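Local coordinates for protein phosphoglycolate phosphatase (Thermoplasma acidophilum, PDB 1L6R) that hydrolyses 2-phosphoglycolate to glycolate and phosphate in a magnesium-dependent reaction, and less efficiently releases phosphate from inorganic pyrophosphate, at residues K154-A157 and V158-K162. The protein carries 1 engineered substitution. Numbering follows the deposited sequence.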
ATOM      1  N   LYS A 154       2.835   6.582   4.305  1.00 12.35           N
ATOM      2  CA  LYS A 154       3.856   7.093   3.409  1.00 12.42           C
ATOM      3  C   LYS A 154       3.565   6.822   1.938  1.00 12.63           C
ATOM      4  O   LYS A 154       4.020   7.574   1.081  1.00 13.61           O
ATOM      5  CB  LYS A 154       5.239   6.550   3.808  1.00 13.62           C
ATOM      6  CG  LYS A 154       5.718   7.032   5.190  1.00 14.17           C
ATOM      7  CD  LYS A 154       7.236   6.839   5.354  1.00 13.56           C
ATOM      8  CE  LYS A 154       7.744   7.312   6.722  1.00 14.31           C
ATOM      9  NZ  LYS A 154       7.400   6.368   7.837  1.00 14.48           N
ATOM     10  N   ALA A 155       2.809   5.764   1.638  1.00 12.09           N
ATOM     11  CA  ALA A 155       2.459   5.468   0.250  1.00 11.73           C
ATOM     12  C   ALA A 155       1.508   6.556  -0.244  1.00 11.96           C
ATOM     13  O   ALA A 155       1.620   7.022  -1.377  1.00 12.05           O
ATOM     14  CB  ALA A 155       1.797   4.092   0.140  1.00 13.34           C
ATOM     15  N   PHE A 156       0.566   6.952   0.607  1.00 11.68           N
ATOM     16  CA  PHE A 156      -0.364   8.008   0.238  1.00 12.53           C
ATOM     17  C   PHE A 156       0.440   9.275  -0.094  1.00 13.00           C
ATOM     18  O   PHE A 156       0.193   9.933  -1.104  1.00 12.89           O
ATOM     19  CB  PHE A 156      -1.321   8.284   1.404  1.00 13.23           C
ATOM     20  CG  PHE A 156      -2.225   9.461   1.185  1.00 13.84           C
ATOM     21  CD1 PHE A 156      -3.459   9.307   0.557  1.00 15.09           C
ATOM     22  CD2 PHE A 156      -1.838  10.734   1.593  1.00 14.56           C
ATOM     23  CE1 PHE A 156      -4.295  10.407   0.336  1.00 14.84           C
ATOM     24  CE2 PHE A 156      -2.663  11.843   1.378  1.00 14.96           C
ATOM     25  CZ  PHE A 156      -3.895  11.680   0.747  1.00 15.24           C
ATOM     26  N   ALA A 157       1.410   9.609   0.753  1.00 12.20           N
ATOM     27  CA  ALA A 157       2.216  10.810   0.532  1.00 12.78           C
ATOM     28  C   ALA A 157       3.058  10.754  -0.745  1.00 12.05           C
ATOM     29  O   ALA A 157       3.114  11.729  -1.503  1.00 13.21           O
ATOM     30  CB  ALA A 157       3.120  11.065   1.743  1.00 11.79           C
ATOM     31  N   VAL A 158       3.714   9.624  -0.985  1.00 12.25           N
ATOM     32  CA  VAL A 158       4.557   9.490  -2.176  1.00 12.91           C
ATOM     33  C   VAL A 158       3.700   9.542  -3.437  1.00 13.31           C
ATOM     34  O   VAL A 158       4.089  10.156  -4.430  1.00 13.60           O
ATOM     35  CB  VAL A 158       5.401   8.187  -2.113  1.00 12.62           C
ATOM     36  CG1 VAL A 158       6.108   7.945  -3.438  1.00 14.59           C
ATOM     37  CG2 VAL A 158       6.444   8.312  -1.008  1.00 14.27           C
ATOM     38  N   ASN A 159       2.534   8.909  -3.411  1.00 13.72           N
ATOM     39  CA  ASN A 159       1.672   8.978  -4.582  1.00 14.95           C
ATOM     40  C   ASN A 159       1.227  10.417  -4.809  1.00 15.51           C
ATOM     41  O   ASN A 159       1.091  10.856  -5.951  1.00 16.35           O
ATOM     42  CB  ASN A 159       0.454   8.070  -4.421  1.00 15.10           C
ATOM     43  CG  ASN A 159       0.759   6.639  -4.782  1.00 16.28           C
ATOM     44  OD1 ASN A 159       1.394   6.372  -5.799  1.00 19.87           O
ATOM     45  ND2 ASN A 159       0.305   5.711  -3.958  1.00 16.62           N
ATOM     46  N   LYS A 160       1.006  11.157  -3.726  1.00 14.76           N
ATOM     47  CA  LYS A 160       0.592  12.553  -3.845  1.00 15.09           C
ATOM     48  C   LYS A 160       1.715  13.375  -4.486  1.00 15.25           C
ATOM     49  O   LYS A 160       1.460  14.222  -5.334  1.00 15.41           O
ATOM     50  CB  LYS A 160       0.230  13.108  -2.468  1.00 17.31           C
ATOM     51  CG  LYS A 160      -0.206  14.556  -2.489  1.00 21.54           C
ATOM     52  CD  LYS A 160      -1.064  14.869  -1.284  1.00 25.63           C
ATOM     53  CE  LYS A 160      -2.402  14.139  -1.366  1.00 28.72           C
ATOM     54  NZ  LYS A 160      -3.179  14.558  -2.566  1.00 31.75           N
ATOM     55  N   LEU A 161       2.959  13.131  -4.080  1.00 14.83           N
ATOM     56  CA  LEU A 161       4.095  13.843  -4.668  1.00 14.52           C
ATOM     57  C   LEU A 161       4.212  13.505  -6.159  1.00 15.75           C
ATOM     58  O   LEU A 161       4.484  14.381  -6.990  1.00 15.43           O
ATOM     59  CB  LEU A 161       5.386  13.458  -3.938  1.00 14.15           C
ATOM     60  CG  LEU A 161       5.536  14.013  -2.515  1.00 13.31           C
ATOM     61  CD1 LEU A 161       6.650  13.284  -1.803  1.00 15.18           C
ATOM     62  CD2 LEU A 161       5.827  15.510  -2.569  1.00 14.10           C
ATOM     63  N   LYS A 162       4.003  12.235  -6.490  1.00 15.55           N
ATOM     64  CA  LYS A 162       4.075  11.784  -7.876  1.00 16.59           C
ATOM     65  C   LYS A 162       3.092  12.584  -8.717  1.00 18.15           C
ATOM     66  O   LYS A 162       3.438  13.058  -9.801  1.00 17.64           O
ATOM     67  CB  LYS A 162       3.758  10.289  -7.962  1.00 15.50           C
ATOM     68  CG  LYS A 162       3.649   9.747  -9.385  1.00 17.97           C
ATOM     69  CD  LYS A 162       3.573   8.229  -9.381  1.00 18.31           C
ATOM     70  CE  LYS A 162       3.278   7.666 -10.761  1.00 21.23           C
ATOM     71  NZ  LYS A 162       1.857   7.894 -11.127  1.00 23.24           N
TER
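F156 and K160, one turn apart on helix 154-164, lie side by side and point the same way. The lysine chain leaves with CG anti to its backbone N (chi1 180°); the bend at chi3 (-68°) folds CE back obliquely to the ring, 3.6 Å from CZ of F156, and the bend at chi4 then sets the direction of NZ. F83 joins them, meeting the F156 ring and forming a cation-pi contact with K160, while F84 stands edge-to-face to F156 and P188 of the second subunit packs on it; OD1 of N159 is hydrogen-bonded to OH of Y169 of its own chain. This flank, N159 included, is only partly buried.

The other flank is tight: A157, V158 and L161 are buried, A157 and L161 against F66 of the central sheet. CG2 of V158 sits 3.3 Å from O of K154. That oxygen accepts the V158 N-H at 2.9 Å between N and O, the first of four i to i+4 bonds that join 154-157 to 158-161.

At the start of the helix, NZ of K154 forms a salt bridge with D181 and a hydrogen bond to O of N180. The first turn thus anchors a lysine beside the metal-binding carboxylates of this HAD-family site, consistent with its inferred role in binding substrate.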